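Local coordinates for endoglucanase E (Clostridium thermocellum, PDB 2WAO), which binds cello-oligosaccharide in its carbohydrate esterase family 2 domain, which probably also removes acetyl groups, within an enzyme that cleaves beta-1,4-glucans, at residues G50-F55 against F147-E152; E126-S131 against Q215-N220; L221-F226 against P262-T267. All blocks are in the same frame, centred on the assembly; numbering follows the deposited sequence.

Interaction 1 of 3, residues G50-F55 against F147-E152; sequences GGENWF and FTPKNE. With BGC (beta-D-glucopyranose), chain B.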
loop_
_atom_site.group_PDB
_atom_site.type_symbol
_atom_site.label_atom_id
_atom_site.label_comp_id
_atom_site.label_asym_id
_atom_site.label_seq_id
_atom_site.Cartn_x
_atom_site.Cartn_y
_atom_site.Cartn_z
ATOM N N GLY A 50 -4.483 13.976 -10.958
ATOM C CA GLY A 50 -5.455 14.894 -10.360
ATOM C C GLY A 50 -4.870 15.807 -9.286
ATOM O O GLY A 50 -5.382 16.908 -9.056
ATOM N N GLY A 51 -3.794 15.376 -8.642
ATOM C CA GLY A 51 -3.168 16.163 -7.568
ATOM C C GLY A 51 -1.662 16.059 -7.657
ATOM O O GLY A 51 -1.122 15.810 -8.739
ATOM N N GLU A 52 -0.961 16.266 -6.527
ATOM C CA GLU A 52 0.496 16.174 -6.524
ATOM C C GLU A 52 0.901 14.719 -6.280
ATOM O O GLU A 52 1.037 14.290 -5.135
ATOM C CB GLU A 52 1.158 17.094 -5.475
ATOM C CG GLU A 52 2.673 17.056 -5.605
ATOM C CD GLU A 52 3.398 17.860 -4.568
ATOM O OE1 GLU A 52 2.713 18.650 -3.878
ATOM O OE2 GLU A 52 4.646 17.681 -4.447
ATOM N N ASN A 53 1.005 13.955 -7.346
ATOM C CA ASN A 53 1.453 12.577 -7.227
ATOM C C ASN A 53 2.915 12.455 -7.616
ATOM O O ASN A 53 3.406 13.130 -8.547
ATOM C CB ASN A 53 0.594 11.646 -8.110
ATOM C CG ASN A 53 -0.747 11.320 -7.461
ATOM O OD1 ASN A 53 -1.813 11.689 -7.966
ATOM N ND2 ASN A 53 -0.694 10.632 -6.332
ATOM N N TRP A 54 3.592 11.537 -6.946
ATOM C CA TRP A 54 4.991 11.290 -7.190
ATOM C C TRP A 54 5.137 9.862 -7.658
ATOM O O TRP A 54 4.407 8.984 -7.174
ATOM C CB TRP A 54 5.797 11.459 -5.881
ATOM C CG TRP A 54 6.075 12.951 -5.577
ATOM C CD1 TRP A 54 5.178 13.897 -5.135
ATOM C CD2 TRP A 54 7.299 13.644 -5.849
ATOM N NE1 TRP A 54 5.809 15.148 -5.045
ATOM C CE2 TRP A 54 7.101 15.015 -5.493
ATOM C CE3 TRP A 54 8.554 13.236 -6.351
ATOM C CZ2 TRP A 54 8.125 15.986 -5.605
ATOM C CZ3 TRP A 54 9.576 14.210 -6.467
ATOM C CH2 TRP A 54 9.334 15.570 -6.096
ATOM N N PHE A 55 6.128 9.665 -8.517
ATOM C CA PHE A 55 6.453 8.374 -9.147
ATOM C C PHE A 55 7.928 8.048 -9.078
ATOM O O PHE A 55 8.778 8.941 -8.977
ATOM C CB PHE A 55 6.026 8.349 -10.611
ATOM C CG PHE A 55 4.591 8.742 -10.820
ATOM C CD1 PHE A 55 3.585 7.782 -10.859
ATOM C CD2 PHE A 55 4.251 10.097 -10.869
ATOM C CE1 PHE A 55 2.214 8.163 -10.991
ATOM C CE2 PHE A 55 2.898 10.489 -11.016
ATOM C CZ PHE A 55 1.892 9.512 -11.080
ATOM N N PHE A 147 3.231 16.700 6.791
ATOM C CA PHE A 147 3.158 15.912 5.581
ATOM C C PHE A 147 3.559 16.706 4.339
ATOM O O PHE A 147 3.034 17.811 4.098
ATOM C CB PHE A 147 1.734 15.405 5.390
ATOM C CG PHE A 147 1.564 14.548 4.166
ATOM C CD1 PHE A 147 1.986 13.206 4.188
ATOM C CD2 PHE A 147 0.974 15.054 3.010
ATOM C CE1 PHE A 147 1.806 12.368 3.045
ATOM C CE2 PHE A 147 0.785 14.231 1.848
ATOM C CZ PHE A 147 1.215 12.903 1.873
ATOM N N THR A 148 4.447 16.112 3.549
ATOM C CA THR A 148 4.691 16.574 2.167
ATOM C C THR A 148 4.614 15.378 1.208
ATOM O O THR A 148 5.161 14.304 1.483
ATOM C CB THR A 148 6.035 17.306 2.026
ATOM O OG1 THR A 148 7.113 16.398 2.164
ATOM C CG2 THR A 148 6.206 18.413 3.122
ATOM N N PRO A 149 3.894 15.531 0.082
ATOM C CA PRO A 149 3.810 14.419 -0.906
ATOM C C PRO A 149 5.175 13.875 -1.332
ATOM O O PRO A 149 5.320 12.649 -1.482
ATOM C CB PRO A 149 3.119 15.078 -2.087
ATOM C CG PRO A 149 2.175 16.091 -1.391
ATOM C CD PRO A 149 3.084 16.690 -0.326
ATOM N N LYS A 150 6.177 14.760 -1.493
ATOM C CA LYS A 150 7.496 14.349 -1.943
ATOM C C LYS A 150 8.133 13.334 -1.005
ATOM O O LYS A 150 8.972 12.553 -1.442
ATOM C CB LYS A 150 8.451 15.556 -2.090
ATOM C CG LYS A 150 8.917 16.202 -0.750
ATOM C CD LYS A 150 9.461 17.633 -0.982
ATOM C CE LYS A 150 10.156 18.195 0.249
ATOM N NZ LYS A 150 9.201 18.256 1.348
ATOM N N ASN A 151 7.755 13.370 0.275
ATOM C CA ASN A 151 8.397 12.481 1.266
ATOM C C ASN A 151 7.648 11.153 1.553
ATOM O O ASN A 151 7.994 10.382 2.479
ATOM C CB ASN A 151 8.643 13.280 2.555
ATOM C CG ASN A 151 9.939 14.107 2.481
ATOM O OD1 ASN A 151 10.820 13.835 1.656
ATOM N ND2 ASN A 151 10.047 15.095 3.342
ATOM N N GLU A 152 6.596 10.887 0.780
ATOM C CA GLU A 152 5.815 9.683 1.015
ATOM C C GLU A 152 6.243 8.649 -0.013
ATOM O O GLU A 152 5.812 8.687 -1.156
ATOM C CB GLU A 152 4.308 9.998 0.848
ATOM C CG GLU A 152 3.361 8.776 0.975
ATOM C CD GLU A 152 1.888 9.222 0.994
ATOM O OE1 GLU A 152 1.403 9.731 -0.067
ATOM O OE2 GLU A 152 1.238 9.067 2.082
HETATM C C2 BGC B . -5.261 13.446 7.923
HETATM C C3 BGC B . -5.449 13.309 6.407
HETATM C C4 BGC B . -4.503 14.240 5.645
HETATM C C5 BGC B . -3.081 13.929 6.068
HETATM C C6 BGC B . -2.038 14.725 5.263
HETATM C C1 BGC B . -3.775 13.370 8.258
HETATM O O2 BGC B . -5.989 12.455 8.634
HETATM O O3 BGC B . -6.806 13.486 6.054
HETATM O O4 BGC B . -4.603 13.984 4.259
HETATM O O5 BGC B . -3.043 14.267 7.445
HETATM O O6 BGC B . -1.891 16.015 5.793
HETATM O O HOH W 1 5.843 17.619 -1.748
#
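Trp54 reaches across to Pro149 and Lys150, its indole lying along their backbone. With CG anti to the carbonyl carbon (chi1 -80°), CB directs the ring toward the 3-10 turn 149-151. Trp54 CG passes Lys150 CA at 4.1 Å, and Trp54 CD1 meets Pro149 C at 3.8 Å. Lys150 CA sits over the pyrrole face, 3.7 Å from the centroid of the Trp54 five-membered ring and 15° off its normal, a CH-pi contact. Farther out, Trp54 CZ2 touches Lys150 CB at 3.6 Å, while the Lys150 chain bends off and NZ donates a hydrogen bond to Thr148 OG1. The contact joins the antiparallel beta-sandwich of the N-terminal region, at strand 52-59, to a loop of the SGNH-hydrolase fold. At the ring edge, Trp54 NE1 donates within the indole plane to Glu52 OE2 (2.9 Å, 168°), on the anti side and somewhat tilted out of the carboxylate plane. This bond steadies both groups. The extended Glu52 chain crosses the Pro149 ring at roughly right angles, bringing Glu52 CD within 3.7 Å of Pro149 CB. Proline suits the start of a 3-10 turn because its ring fixes phi. A water donates to Glu52 OE2 and accepts from Lys150 N at 2.9 Å.

Interaction 2 of 3, residues E126-S131 against Q215-N220; sequences EFIGDS and QVVVIN. With BGC (beta-D-glucopyranose), chain C; FMT (formic acid), chain D.
Phe127 and Val218 run side by side on one face of two neighbouring parallel strands. The phenyl ring brings Phe127 CD1 to 3.6 Å from Val218 CB. On the opposite face, Ile128 CD1 touches Val217 CG1 at 3.8 Å; Ile128 CG1 is anti to the carbonyl carbon and the chain runs on extended, sending the end methyl out over the neighbour. Branched residues suit strands buried between helices, and helix 233-250 covers the Ile128 face while helix 313-331 meets Phe127. Four nearly straight backbone hydrogen bonds knit this part together: Glu126 N to Val216 O (3.0 Å), Val218 N to Glu126 O (2.9 Å), Ile128 N to Val218 O (2.8 Å) and Asn220 N to Ile128 O (2.9 Å). The buried Glu126 carboxylate is held by Arg16, Tyr196 and Tyr251. Past Ile128 the fit slackens. The chain turns away at Gly129, where the lack of a side chain lets Asn220 O approach Gly129 CA to 3.4 Å, and a water lies 3.0 Å from Asn220 OD1 and close to Asp130 OD2. Asp130 OD1 caps Ile132 N, while Asn220 ND2 reaches Gly261 O. Ser131 has two conformers, so the bond its OG accepts from O6 of the chain C glucose is doubtful. Gly129-Asp130-Ser131 is the GDS signature at the end of the first strand of an SGNH hydrolase, and Ser131 stands where that family carries its nucleophile.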
loop_
_atom_site.group_PDB
_atom_site.type_symbol
_atom_site.label_atom_id
_atom_site.label_comp_id
_atom_site.label_asym_id
_atom_site.label_seq_id
_atom_site.Cartn_x
_atom_site.Cartn_y
_atom_site.Cartn_z
ATOM N N GLU A 126 -2.875 -8.565 -0.183
ATOM C CA GLU A 126 -3.573 -7.274 -0.102
ATOM C C GLU A 126 -3.278 -6.729 1.294
ATOM O O GLU A 126 -3.447 -7.432 2.305
ATOM C CB GLU A 126 -5.071 -7.430 -0.281
ATOM C CG GLU A 126 -5.854 -6.106 -0.206
ATOM C CD GLU A 126 -7.298 -6.300 -0.605
ATOM O OE1 GLU A 126 -7.991 -7.058 0.075
ATOM O OE2 GLU A 126 -7.754 -5.673 -1.589
ATOM N N PHE A 127 -2.907 -5.448 1.335
ATOM C CA PHE A 127 -2.686 -4.749 2.591
ATOM C C PHE A 127 -3.846 -3.794 2.761
ATOM O O PHE A 127 -4.278 -3.126 1.777
ATOM C CB PHE A 127 -1.393 -3.934 2.489
ATOM C CG PHE A 127 -0.161 -4.779 2.522
ATOM C CD1 PHE A 127 0.489 -4.991 3.744
ATOM C CD2 PHE A 127 0.339 -5.364 1.349
ATOM C CE1 PHE A 127 1.619 -5.818 3.813
ATOM C CE2 PHE A 127 1.508 -6.188 1.418
ATOM C CZ PHE A 127 2.104 -6.396 2.656
ATOM N N ILE A 128 -4.353 -3.703 3.984
ATOM C CA ILE A 128 -5.445 -2.740 4.286
ATOM C C ILE A 128 -4.970 -1.886 5.442
ATOM O O ILE A 128 -4.727 -2.404 6.512
ATOM C CB ILE A 128 -6.749 -3.511 4.691
ATOM C CG1 ILE A 128 -7.170 -4.474 3.580
ATOM C CG2 ILE A 128 -7.932 -2.514 5.017
ATOM C CD1 ILE A 128 -8.351 -5.431 3.980
ATOM N N GLY A 129 -4.856 -0.568 5.268
ATOM C CA GLY A 129 -4.280 0.179 6.356
ATOM C C GLY A 129 -4.430 1.679 6.270
ATOM O O GLY A 129 -5.322 2.165 5.606
ATOM N N ASP A 130 -3.557 2.379 6.990
ATOM C CA ASP A 130 -3.727 3.837 7.184
ATOM C C ASP A 130 -2.410 4.504 6.777
ATOM O O ASP A 130 -1.754 4.064 5.805
ATOM C CB ASP A 130 -4.172 4.104 8.642
ATOM C CG ASP A 130 -3.189 3.463 9.712
ATOM O OD1 ASP A 130 -1.958 3.226 9.405
ATOM O OD2 ASP A 130 -3.626 3.229 10.864
ATOM N N SER A 131 -1.976 5.529 7.514
ATOM C CA SER A 131 -0.798 6.306 7.124
ATOM C C SER A 131 0.460 5.472 7.119
ATOM O O SER A 131 1.345 5.716 6.333
ATOM C CB SER A 131 -0.575 7.478 8.081
ATOM O OG SER A 131 -1.740 8.287 8.156
ATOM N N GLN A 215 -3.510 -14.714 -1.400
ATOM C CA GLN A 215 -3.424 -15.782 -0.432
ATOM C C GLN A 215 -3.218 -15.178 0.956
ATOM O O GLN A 215 -3.389 -15.872 1.950
ATOM C CB GLN A 215 -2.276 -16.756 -0.763
ATOM C CG GLN A 215 -2.395 -17.405 -2.154
ATOM C CD GLN A 215 -1.713 -16.633 -3.261
ATOM O OE1 GLN A 215 -1.077 -15.638 -3.031
ATOM N NE2 GLN A 215 -1.853 -17.109 -4.485
ATOM N N VAL A 216 -2.807 -13.887 1.014
ATOM C CA VAL A 216 -2.492 -13.257 2.301
ATOM C C VAL A 216 -3.141 -11.879 2.305
ATOM O O VAL A 216 -3.025 -11.153 1.323
ATOM C CB VAL A 216 -0.965 -13.014 2.462
ATOM C CG1 VAL A 216 -0.666 -12.318 3.804
ATOM C CG2 VAL A 216 -0.222 -14.338 2.453
ATOM N N VAL A 217 -3.758 -11.523 3.434
ATOM C CA VAL A 217 -4.242 -10.163 3.655
ATOM C C VAL A 217 -3.578 -9.709 4.968
ATOM O O VAL A 217 -3.574 -10.443 5.932
ATOM C CB VAL A 217 -5.796 -10.115 3.750
ATOM C CG1 VAL A 217 -6.324 -8.667 4.054
ATOM C CG2 VAL A 217 -6.415 -10.639 2.448
ATOM N N VAL A 218 -3.066 -8.483 4.992
ATOM C CA VAL A 218 -2.456 -7.870 6.164
ATOM C C VAL A 218 -3.280 -6.628 6.504
ATOM O O VAL A 218 -3.473 -5.740 5.654
ATOM C CB VAL A 218 -0.955 -7.508 5.877
ATOM C CG1 VAL A 218 -0.302 -6.820 7.092
ATOM C CG2 VAL A 218 -0.141 -8.774 5.503
ATOM N N ILE A 219 -3.712 -6.549 7.756
ATOM C CA ILE A 219 -4.524 -5.416 8.178
ATOM C C ILE A 219 -3.706 -4.657 9.211
ATOM O O ILE A 219 -3.253 -5.239 10.186
ATOM C CB ILE A 219 -5.877 -5.902 8.769
ATOM C CG1 ILE A 219 -6.659 -6.762 7.744
ATOM C CG2 ILE A 219 -6.707 -4.673 9.231
ATOM C CD1 ILE A 219 -7.953 -7.445 8.303
ATOM N N ASN A 220 -3.539 -3.359 9.027
ATOM C CA ASN A 220 -2.857 -2.565 10.063
ATOM C C ASN A 220 -3.674 -1.329 10.303
ATOM O O ASN A 220 -3.518 -0.347 9.617
ATOM C CB ASN A 220 -1.381 -2.239 9.711
ATOM C CG ASN A 220 -0.632 -1.603 10.906
ATOM O OD1 ASN A 220 -1.247 -0.920 11.759
ATOM N ND2 ASN A 220 0.691 -1.830 10.982
HETATM C C2 BGC C . -0.773 14.535 11.715
HETATM C C3 BGC C . -2.040 14.716 10.891
HETATM C C4 BGC C . -2.321 13.441 10.089
HETATM C C5 BGC C . -2.380 12.242 11.062
HETATM C C6 BGC C . -2.743 10.892 10.413
HETATM C C1 BGC C . -0.889 13.280 12.573
HETATM O O2 BGC C . -0.542 15.715 12.490
HETATM O O3 BGC C . -1.879 15.828 10.000
HETATM O O4 BGC C . -3.554 13.692 9.628
HETATM O O5 BGC C . -1.134 12.154 11.750
HETATM O O6 BGC C . -1.768 10.578 9.434
HETATM C C FMT D . -2.649 6.293 10.650
HETATM O O1 FMT D . -2.866 7.404 10.143
HETATM O O2 FMT D . -1.581 5.873 11.115
HETATM O O HOH W 2 -2.860 1.457 12.440
#

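Interaction 3 of 3, residues L221-F226 against P262-T267; sequences LGTNDF and PMLWGT. With BGC (beta-D-glucopyranose), chain E; BGC (beta-D-glucopyranose), chain F.
Phe226, in the 221-226 loop of an SGNH-hydrolase fold, meets Leu264 through its CB, 4.0 Å from Leu264 CD2, while its ring turns off to Phe236, edge-to-face, and to Tyr275, with planes at about 65°. The Trp265 indole offers one face to sugar: C6 of the chain F glucose lies 3.7 Å above the plane, over its centre, and C1 of the chain E glucose sits on the same face. A hydroxymethyl group, rather than the flat of that sugar, thus covers the indole centre in the glycan pocket. Segment 221-226 carries the Gly-Thr-Asn-Asp sequence, in which Asn224 takes the place of the family's oxyanion-hole asparagine. Gly222 has a positive phi (124°) that suits glycine, and the short, weakly bonded helical turn about 223-226 presents Thr223 to Leu264. Their side chains run antiparallel alongside each other: Leu264 CD2 comes 3.7 Å from Thr223 O, and Leu264 CG approaches Thr223 CA at 4.0 Å. Thr223 CG2, anti to the backbone N, also touches Met263 CB at 4.1 Å. A branched residue suits this place, its methyl facing apolar neighbours and its hydroxyl water. That water lies 2.8 Å from Thr223 OG1 and accepts from Leu264 N at 3.1 Å.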
loop_
_atom_site.group_PDB
_atom_site.type_symbol
_atom_site.label_atom_id
_atom_site.label_comp_id
_atom_site.label_asym_id
_atom_site.label_seq_id
_atom_site.Cartn_x
_atom_site.Cartn_y
_atom_site.Cartn_z
ATOM N N LEU A 221 -4.621 -1.443 11.229
ATOM C CA LEU A 221 -5.579 -0.393 11.483
ATOM C C LEU A 221 -5.740 -0.257 12.990
ATOM O O LEU A 221 -5.577 -1.229 13.723
ATOM C CB LEU A 221 -6.935 -0.745 10.872
ATOM C CG LEU A 221 -7.012 -0.745 9.344
ATOM C CD1 LEU A 221 -8.380 -1.435 9.003
ATOM C CD2 LEU A 221 -6.918 0.712 8.850
ATOM N N GLY A 222 -6.120 0.939 13.416
ATOM C CA GLY A 222 -6.501 1.163 14.803
ATOM C C GLY A 222 -5.652 2.264 15.380
ATOM O O GLY A 222 -6.008 2.813 16.417
ATOM N N THR A 223 -4.546 2.635 14.721
ATOM C CA THR A 223 -3.782 3.818 15.200
ATOM C C THR A 223 -4.652 5.071 15.360
ATOM O O THR A 223 -4.596 5.772 16.396
ATOM C CB THR A 223 -2.539 4.154 14.289
ATOM O OG1 THR A 223 -1.681 3.014 14.272
ATOM C CG2 THR A 223 -1.722 5.324 14.859
ATOM N N ASN A 224 -5.518 5.308 14.383
ATOM C CA ASN A 224 -6.326 6.527 14.426
ATOM C C ASN A 224 -7.482 6.373 15.405
ATOM O O ASN A 224 -8.051 7.357 15.842
ATOM C CB ASN A 224 -6.750 6.934 12.992
ATOM C CG ASN A 224 -5.572 7.305 12.184
ATOM O OD1 ASN A 224 -5.202 6.601 11.203
ATOM N ND2 ASN A 224 -4.853 8.296 12.662
ATOM N N ASP A 225 -7.831 5.131 15.730
ATOM C CA ASP A 225 -8.865 4.855 16.751
ATOM C C ASP A 225 -8.381 5.079 18.201
ATOM O O ASP A 225 -9.204 5.140 19.105
ATOM C CB ASP A 225 -9.403 3.440 16.592
ATOM C CG ASP A 225 -10.109 3.253 15.224
ATOM O OD1 ASP A 225 -11.286 3.658 15.118
ATOM O OD2 ASP A 225 -9.490 2.733 14.255
ATOM N N PHE A 226 -7.061 5.152 18.408
ATOM C CA PHE A 226 -6.493 5.303 19.772
ATOM C C PHE A 226 -5.443 6.381 19.915
ATOM O O PHE A 226 -4.855 6.506 20.998
ATOM C CB PHE A 226 -5.941 3.930 20.304
ATOM C CG PHE A 226 -6.985 2.906 20.409
ATOM C CD1 PHE A 226 -7.800 2.834 21.571
ATOM C CD2 PHE A 226 -7.247 2.042 19.318
ATOM C CE1 PHE A 226 -8.836 1.947 21.675
ATOM C CE2 PHE A 226 -8.316 1.129 19.410
ATOM C CZ PHE A 226 -9.103 1.073 20.589
ATOM N N PRO A 262 3.718 0.367 14.560
ATOM C CA PRO A 262 4.552 0.724 15.716
ATOM C C PRO A 262 4.334 2.167 16.283
ATOM O O PRO A 262 5.178 2.641 17.051
ATOM C CB PRO A 262 5.939 0.675 15.071
ATOM C CG PRO A 262 5.659 1.357 13.744
ATOM C CD PRO A 262 4.292 0.886 13.303
ATOM N N MET A 263 3.266 2.852 15.894
ATOM C CA MET A 263 3.038 4.243 16.308
ATOM C C MET A 263 2.273 4.452 17.623
ATOM O O MET A 263 2.451 5.471 18.264
ATOM C CB MET A 263 2.371 5.058 15.193
ATOM C CG MET A 263 3.268 5.203 13.978
ATOM S SD MET A 263 2.457 6.268 12.769
ATOM C CE MET A 263 2.499 7.865 13.626
ATOM N N LEU A 264 1.423 3.509 18.021
ATOM C CA LEU A 264 0.687 3.640 19.270
ATOM C C LEU A 264 1.632 3.553 20.476
ATOM O O LEU A 264 2.705 2.912 20.404
ATOM C CB LEU A 264 -0.425 2.586 19.366
ATOM C CG LEU A 264 -1.602 2.928 18.434
ATOM C CD1 LEU A 264 -2.641 1.830 18.587
ATOM C CD2 LEU A 264 -2.215 4.323 18.837
ATOM N N TRP A 265 1.241 4.209 21.570
ATOM C CA TRP A 265 2.076 4.229 22.795
ATOM C C TRP A 265 1.109 4.239 23.992
ATOM O O TRP A 265 -0.112 4.501 23.855
ATOM C CB TRP A 265 2.979 5.495 22.831
ATOM C CG TRP A 265 2.162 6.742 22.913
ATOM C CD1 TRP A 265 1.505 7.383 21.882
ATOM C CD2 TRP A 265 1.835 7.465 24.109
ATOM N NE1 TRP A 265 0.812 8.478 22.376
ATOM C CE2 TRP A 265 1.011 8.561 23.730
ATOM C CE3 TRP A 265 2.192 7.311 25.464
ATOM C CZ2 TRP A 265 0.500 9.481 24.659
ATOM C CZ3 TRP A 265 1.700 8.251 26.406
ATOM C CH2 TRP A 265 0.865 9.323 25.987
ATOM N N GLY A 266 1.662 3.963 25.156
ATOM C CA GLY A 266 0.924 4.117 26.428
ATOM C C GLY A 266 -0.360 3.323 26.492
ATOM O O GLY A 266 -0.440 2.184 25.983
ATOM N N THR A 267 -1.372 3.915 27.115
ATOM C CA THR A 267 -2.671 3.265 27.232
ATOM C C THR A 267 -3.348 2.945 25.887
ATOM O O THR A 267 -3.961 1.907 25.765
ATOM C CB THR A 267 -3.606 4.025 28.197
ATOM O OG1 THR A 267 -2.931 4.104 29.459
ATOM C CG2 THR A 267 -4.942 3.258 28.430
HETATM C C2 BGC E . 3.943 11.440 20.620
HETATM C C3 BGC E . 2.648 11.482 19.819
HETATM C C4 BGC E . 2.707 10.530 18.614
HETATM C C5 BGC E . 3.332 9.159 18.924
HETATM C C6 BGC E . 3.640 8.368 17.659
HETATM C C1 BGC E . 4.292 9.977 20.871
HETATM O O2 BGC E . 3.715 12.065 21.846
HETATM O O3 BGC E . 2.448 12.818 19.408
HETATM O O4 BGC E . 1.512 10.713 18.029
HETATM O O5 BGC E . 4.534 9.337 19.653
HETATM O O6 BGC E . 4.529 7.265 17.877
HETATM C C2 BGC F . 7.151 7.085 22.618
HETATM C C3 BGC F . 6.823 8.228 21.664
HETATM C C4 BGC F . 5.622 9.026 22.160
HETATM C C5 BGC F . 5.771 9.377 23.636
HETATM C C6 BGC F . 4.534 10.102 24.151
HETATM C C1 BGC F . 7.192 7.573 24.061
HETATM O O1 BGC F . 7.399 6.476 24.922
HETATM O O2 BGC F . 8.400 6.529 22.274
HETATM O O3 BGC F . 6.544 7.707 20.384
HETATM O O4 BGC F . 5.463 9.871 21.649
HETATM O O5 BGC F . 5.968 8.196 24.382
HETATM O O6 BGC F . 4.474 9.988 25.556
HETATM O O HOH W 3 0.544 1.879 15.480
#

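Interactions 2 and 3 belong to the same esterase core and touch: Gly129 packs on Leu221, and Asp130 on Thr223, because strand 216-220 runs directly into the turn that carries interaction 3. Both are buried, yet interaction 2 relies on backbone bonds between parallel strands, whereas interaction 3 joins two loops that follow neighbouring strands through methyl contacts and a bridging water. Interaction 1 lies at the surface, its centre about 21 Å from that of interaction 2, and joins two domains through an indole, a proline and water. All three segment pairs include a residue of the glycan pocket: Phe147, Ser131, and Met263 with Trp265.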